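Local coordinates for pollen-specific leucine-rich repeat extensin-like protein 1 (Arabidopsis thaliana, PDB 6TME), which probably binds RALF peptide hormones through its leucine-rich repeat domain and links that signal to the pollen cell wall through its extensin-like part, at residues Asn150-Pro155 with Asn174-Lys179; Leu92-Ile97 with Gly113-Val118. One frame throughout, in Å; residues are numbered along the deposited sequence.

Interaction 1 of 2, residues Asn150-Pro155 with Asn174-Lys179; sequences NRFVGP and NDFEGK. With SO4 (sulfate ion), chain H.
The ring of Phe176 runs alongside that of Phe152 and sets its far carbon against the preceding turn: CZ lies 3.5 Å from CB of Phe152. Both belong to the Asn-x-Phe-x-Gly pattern of plant-type leucine-rich repeats, whose short parallel strands after the asparagine ladder build a second sheet beside the main one. The two phenylalanines share nearly one rotamer (chi1 close to -66° in both), so consecutive rings point the same way into the interior, where Phe128 and Phe199 continue the row.

Asn174 ties the repeats at the turn. Its OD1 accepts the backbone N of Phe152 at 3.1 Å in a fairly straight bond (156° at the hydrogen), and a weak one from Asn150 N. An asparagine suits this place because one flat amide can accept and donate at once: while OD1 takes Phe152 N, ND2 donates to the carbonyls of Ile171 and Val147. Beyond it the strands pair directly: Asp175 N to Phe152 O at 2.8 Å, then Gly154 N to Asp175 O and Glu177 N to Gly154 O. Glycine fits at Gly154, since its positive phi would press a side chain against the carbonyl O of Val153.

On the outer face, CG1 of Val153 packs on CB of Asp175 at 3.6 Å. Arg151 turns away from the neighbouring repeat, braced by NH1 on Asn150 O, and presents its guanidinium edge to a sulfate ion, probably from the crystallisation liquor: NE reaches O3 at 2.6 Å and NH2 reaches O4 at 2.7 Å.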
loop_
_atom_site.group_PDB
_atom_site.type_symbol
_atom_site.label_atom_id
_atom_site.label_comp_id
_atom_site.label_asym_id
_atom_site.label_seq_id
_atom_site.Cartn_x
_atom_site.Cartn_y
_atom_site.Cartn_z
ATOM N N ASN A 150 3.385 0.784 -13.498
ATOM C CA ASN A 150 3.945 0.214 -14.714
ATOM C C ASN A 150 2.780 -0.297 -15.560
ATOM O O ASN A 150 1.626 0.126 -15.408
ATOM C CB ASN A 150 4.974 -0.860 -14.345
ATOM C CG ASN A 150 6.377 -0.291 -14.223
ATOM O OD1 ASN A 150 7.033 -0.049 -15.230
ATOM N ND2 ASN A 150 6.840 -0.071 -12.991
ATOM N N ARG A 151 3.072 -1.229 -16.464
ATOM C CA ARG A 151 2.065 -1.818 -17.342
ATOM C C ARG A 151 1.983 -3.321 -17.132
ATOM O O ARG A 151 1.752 -4.081 -18.075
ATOM C CB ARG A 151 2.357 -1.488 -18.805
ATOM C CG ARG A 151 2.427 0.021 -19.078
ATOM C CD ARG A 151 1.019 0.590 -19.094
ATOM N NE ARG A 151 0.996 2.039 -19.289
ATOM C CZ ARG A 151 0.765 2.907 -18.310
ATOM N NH1 ARG A 151 0.556 2.472 -17.070
ATOM N NH2 ARG A 151 0.747 4.205 -18.565
ATOM N N PHE A 152 2.183 -3.765 -15.896
ATOM C CA PHE A 152 2.043 -5.182 -15.609
ATOM C C PHE A 152 0.568 -5.582 -15.563
ATOM O O PHE A 152 -0.309 -4.771 -15.252
ATOM C CB PHE A 152 2.724 -5.511 -14.293
ATOM C CG PHE A 152 4.202 -5.329 -14.330
ATOM C CD1 PHE A 152 4.989 -6.109 -15.179
ATOM C CD2 PHE A 152 4.815 -4.379 -13.522
ATOM C CE1 PHE A 152 6.358 -5.960 -15.202
ATOM C CE2 PHE A 152 6.184 -4.215 -13.548
ATOM C CZ PHE A 152 6.961 -5.020 -14.381
ATOM N N VAL A 153 0.305 -6.854 -15.880
ATOM C CA VAL A 153 -1.049 -7.348 -16.101
ATOM C C VAL A 153 -1.191 -8.780 -15.592
ATOM O O VAL A 153 -0.216 -9.528 -15.459
ATOM C CB VAL A 153 -1.455 -7.303 -17.597
ATOM C CG1 VAL A 153 -1.718 -5.886 -18.056
ATOM C CG2 VAL A 153 -0.384 -7.981 -18.464
ATOM N N GLY A 154 -2.438 -9.162 -15.336
ATOM C CA GLY A 154 -2.766 -10.542 -15.086
ATOM C C GLY A 154 -2.704 -10.870 -13.613
ATOM O O GLY A 154 -2.696 -9.989 -12.752
ATOM N N PRO A 155 -2.620 -12.158 -13.304
ATOM C CA PRO A 155 -2.768 -12.610 -11.915
ATOM C C PRO A 155 -1.692 -12.061 -10.987
ATOM O O PRO A 155 -0.592 -11.697 -11.408
ATOM C CB PRO A 155 -2.655 -14.137 -12.034
ATOM C CG PRO A 155 -2.986 -14.434 -13.484
ATOM C CD PRO A 155 -2.415 -13.273 -14.242
ATOM N N ASN A 174 -0.982 -0.923 -11.408
ATOM C CA ASN A 174 -0.739 -1.783 -12.551
ATOM C C ASN A 174 -2.113 -2.291 -12.980
ATOM O O ASN A 174 -3.141 -1.667 -12.712
ATOM C CB ASN A 174 0.242 -2.901 -12.205
ATOM C CG ASN A 174 1.671 -2.422 -12.161
ATOM O OD1 ASN A 174 2.271 -2.146 -13.199
ATOM N ND2 ASN A 174 2.240 -2.346 -10.960
ATOM N N ASP A 175 -2.141 -3.429 -13.658
ATOM C CA ASP A 175 -3.373 -4.072 -14.071
ATOM C C ASP A 175 -3.386 -5.517 -13.600
ATOM O O ASP A 175 -3.776 -6.429 -14.335
ATOM C CB ASP A 175 -3.551 -3.984 -15.586
ATOM C CG ASP A 175 -4.953 -4.394 -16.039
ATOM O OD1 ASP A 175 -5.872 -4.427 -15.203
ATOM O OD2 ASP A 175 -5.127 -4.727 -17.230
ATOM N N PHE A 176 -2.917 -5.754 -12.376
ATOM C CA PHE A 176 -3.119 -7.054 -11.753
ATOM C C PHE A 176 -4.599 -7.257 -11.418
ATOM O O PHE A 176 -5.339 -6.302 -11.152
ATOM C CB PHE A 176 -2.253 -7.187 -10.502
ATOM C CG PHE A 176 -0.770 -7.183 -10.789
ATOM C CD1 PHE A 176 -0.181 -8.237 -11.487
ATOM C CD2 PHE A 176 0.033 -6.131 -10.368
ATOM C CE1 PHE A 176 1.172 -8.238 -11.754
ATOM C CE2 PHE A 176 1.391 -6.118 -10.642
ATOM C CZ PHE A 176 1.961 -7.172 -11.330
ATOM N N GLU A 177 -5.040 -8.511 -11.444
ATOM C CA GLU A 177 -6.472 -8.770 -11.323
ATOM C C GLU A 177 -6.698 -10.166 -10.758
ATOM O O GLU A 177 -5.758 -10.936 -10.535
ATOM C CB GLU A 177 -7.154 -8.602 -12.680
ATOM C CG GLU A 177 -6.587 -9.522 -13.733
ATOM C CD GLU A 177 -7.264 -10.881 -13.738
ATOM O OE1 GLU A 177 -8.522 -10.908 -13.789
ATOM O OE2 GLU A 177 -6.532 -11.906 -13.664
ATOM N N GLY A 178 -7.971 -10.501 -10.548
ATOM C CA GLY A 178 -8.308 -11.788 -9.966
ATOM C C GLY A 178 -8.238 -11.767 -8.449
ATOM O O GLY A 178 -8.198 -10.712 -7.803
ATOM N N LYS A 179 -8.218 -12.967 -7.877
ATOM C CA LYS A 179 -8.222 -13.119 -6.432
ATOM C C LYS A 179 -6.860 -12.758 -5.852
ATOM O O LYS A 179 -5.818 -12.856 -6.512
ATOM C CB LYS A 179 -8.563 -14.562 -6.033
ATOM C CG LYS A 179 -9.904 -15.065 -6.543
ATOM C CD LYS A 179 -10.098 -16.554 -6.228
ATOM C CE LYS A 179 -11.535 -16.986 -6.499
ATOM N NZ LYS A 179 -11.790 -18.407 -6.118
HETATM S S SO4 H . 1.676 4.962 -21.426
HETATM O O1 SO4 H . 1.759 5.230 -22.847
HETATM O O2 SO4 H . 2.750 5.552 -20.634
HETATM O O3 SO4 H . 1.690 3.515 -21.286
HETATM O O4 SO4 H . 0.438 5.538 -20.912
#

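Interaction 2 of 2, residues Leu92-Ile97 with Gly113-Val118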
loop_
_atom_site.group_PDB
_atom_site.type_symbol
_atom_site.label_atom_id
_atom_site.label_comp_id
_atom_site.label_asym_id
_atom_site.label_seq_id
_atom_site.Cartn_x
_atom_site.Cartn_y
_atom_site.Cartn_z
ATOM N N LEU A 92 32.578 -8.520 -5.152
ATOM C CA LEU A 92 31.712 -7.479 -5.692
ATOM C C LEU A 92 30.498 -8.126 -6.340
ATOM O O LEU A 92 30.659 -9.048 -7.144
ATOM C CB LEU A 92 32.456 -6.645 -6.738
ATOM C CG LEU A 92 31.763 -5.391 -7.292
ATOM C CD1 LEU A 92 31.585 -4.344 -6.198
ATOM C CD2 LEU A 92 32.555 -4.813 -8.469
ATOM N N VAL A 93 29.290 -7.638 -5.998
ATOM C CA VAL A 93 28.035 -8.176 -6.532
ATOM C C VAL A 93 27.102 -7.038 -6.923
ATOM O O VAL A 93 27.203 -5.919 -6.405
ATOM C CB VAL A 93 27.307 -9.116 -5.531
ATOM C CG1 VAL A 93 28.218 -10.246 -5.047
ATOM C CG2 VAL A 93 26.727 -8.327 -4.348
ATOM N N VAL A 94 26.202 -7.326 -7.863
ATOM C CA VAL A 94 25.100 -6.426 -8.197
ATOM C C VAL A 94 23.994 -6.666 -7.171
ATOM O O VAL A 94 23.364 -7.729 -7.153
ATOM C CB VAL A 94 24.590 -6.647 -9.629
ATOM C CG1 VAL A 94 23.303 -5.853 -9.868
ATOM C CG2 VAL A 94 25.652 -6.249 -10.656
ATOM N N ALA A 95 23.760 -5.680 -6.315
ATOM C CA ALA A 95 22.875 -5.824 -5.171
ATOM C C ALA A 95 21.590 -5.050 -5.337
ATOM O O ALA A 95 20.630 -5.290 -4.585
ATOM C CB ALA A 95 23.573 -5.349 -3.878
ATOM N N GLY A 96 21.551 -4.134 -6.291
ATOM C CA GLY A 96 20.417 -3.255 -6.424
ATOM C C GLY A 96 20.200 -2.795 -7.847
ATOM O O GLY A 96 21.146 -2.612 -8.619
ATOM N N ILE A 97 18.934 -2.630 -8.196
ATOM C CA ILE A 97 18.517 -2.045 -9.449
ATOM C C ILE A 97 17.553 -0.928 -9.090
ATOM O O ILE A 97 16.666 -1.123 -8.259
ATOM C CB ILE A 97 17.844 -3.094 -10.345
ATOM C CG1 ILE A 97 18.841 -4.208 -10.670
ATOM C CG2 ILE A 97 17.231 -2.422 -11.558
ATOM C CD1 ILE A 97 19.870 -3.829 -11.709
ATOM N N GLY A 113 16.549 -13.481 -13.872
ATOM C CA GLY A 113 16.763 -14.476 -12.831
ATOM C C GLY A 113 18.228 -14.756 -12.532
ATOM O O GLY A 113 18.529 -15.427 -11.532
ATOM N N LEU A 114 19.144 -14.259 -13.372
ATOM C CA LEU A 114 20.560 -14.431 -13.109
ATOM C C LEU A 114 21.093 -13.439 -12.078
ATOM O O LEU A 114 22.201 -13.629 -11.578
ATOM C CB LEU A 114 21.352 -14.312 -14.419
ATOM C CG LEU A 114 21.177 -15.472 -15.418
ATOM C CD1 LEU A 114 21.694 -15.088 -16.777
ATOM C CD2 LEU A 114 21.811 -16.794 -14.953
ATOM N N LEU A 115 20.338 -12.392 -11.743
ATOM C CA LEU A 115 20.805 -11.367 -10.806
ATOM C C LEU A 115 20.633 -11.828 -9.357
ATOM O O LEU A 115 19.923 -11.214 -8.556
ATOM C CB LEU A 115 20.060 -10.062 -11.058
ATOM C CG LEU A 115 20.377 -9.458 -12.419
ATOM C CD1 LEU A 115 19.445 -8.282 -12.758
ATOM C CD2 LEU A 115 21.841 -9.026 -12.456
ATOM N N THR A 116 21.313 -12.926 -9.019
ATOM C CA THR A 116 20.963 -13.645 -7.795
ATOM C C THR A 116 21.374 -12.912 -6.531
ATOM O O THR A 116 20.996 -13.346 -5.439
ATOM C CB THR A 116 21.589 -15.046 -7.767
ATOM O OG1 THR A 116 22.991 -14.949 -8.004
ATOM C CG2 THR A 116 20.951 -15.974 -8.820
ATOM N N ASP A 117 22.122 -11.820 -6.631
ATOM C CA ASP A 117 22.485 -11.064 -5.440
ATOM C C ASP A 117 21.590 -9.854 -5.205
ATOM O O ASP A 117 21.793 -9.136 -4.225
ATOM C CB ASP A 117 23.956 -10.621 -5.535
ATOM C CG ASP A 117 24.906 -11.809 -5.693
ATOM O OD1 ASP A 117 24.803 -12.745 -4.867
ATOM O OD2 ASP A 117 25.707 -11.835 -6.668
ATOM N N VAL A 118 20.622 -9.598 -6.084
ATOM C CA VAL A 118 19.826 -8.385 -5.968
ATOM C C VAL A 118 18.873 -8.505 -4.785
ATOM O O VAL A 118 18.177 -9.513 -4.620
ATOM C CB VAL A 118 19.067 -8.109 -7.274
ATOM C CG1 VAL A 118 17.967 -7.110 -7.031
ATOM C CG2 VAL A 118 20.011 -7.578 -8.313
HETATM O O HOH W 1 26.165 -10.092 -8.747
#
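Asp117 and Val93 form the tight part of this contact: the carboxylate crosses the valine at about a right angle, OD2 resting 3.4 Å from Val93 CB, while Asp117 CB presses on Val94 O at 3.4 Å. On the polar side a water bridges the two segments, donating to Asp117 OD2 at 2.8 Å and accepting from Val94 N at 2.9 Å; OD1 forms a long, weak ion pair with Arg43. Cutting Val93 back to an alanine removes both methyls packed on Asp117 and would probably open a gap beside the carboxylate, freeing it to turn away from the bridging water. This side also meets another protein chain, which packs an aromatic side chain on Val93 and hydrogen-bonds to Asp117 O.

The aliphatic seam is looser. Val94 and Val118 lie side by side, CG1 of Val94 4.0 Å from CG2 of Val118. The same Val94 CG1, set anti to the backbone N (chi1 171°), also meets CD2 of Leu115 at 4.3 Å, and Ile97 CG1 touches Val118 CG2 from further along the strand. Ala47 of helix 43-56 lies against both Val94 and Leu115, so branched aliphatic residues suit this buried seam between strand, loop and helix. A type I turn from Leu115 to Val118, closed by Val118 N on Leu115 O, brings the loop to the strand.

Direct pairing starts just beyond, where Ala95 and Ile97 bond to Ala119 and Leu120, while Ala95 and Gly96 form a classic beta bulge opposite Phe81. The arrangement is typical of the junction between the N-terminal cap of a plant leucine-rich repeat domain and its first parallel strands.

Interaction 2 lies at the N-terminal end of the solenoid and is almost wholly buried; interaction 1 sits nearer the middle of the chain, with several exposed residues. Their centres are 25 Å apart and they share no strand. Residues 150-155 and 174-179 join successive turns of the coil through backbone bonds and a side-chain amide, whereas 92-97 and 113-118 meet through aliphatic packing and a bridging water, before regular strand pairing takes over. The outer surface of interaction 1 meets a sulfate and a glycerol, probably from the crystallisation liquor, while the edge of interaction 2 touches a second protein chain.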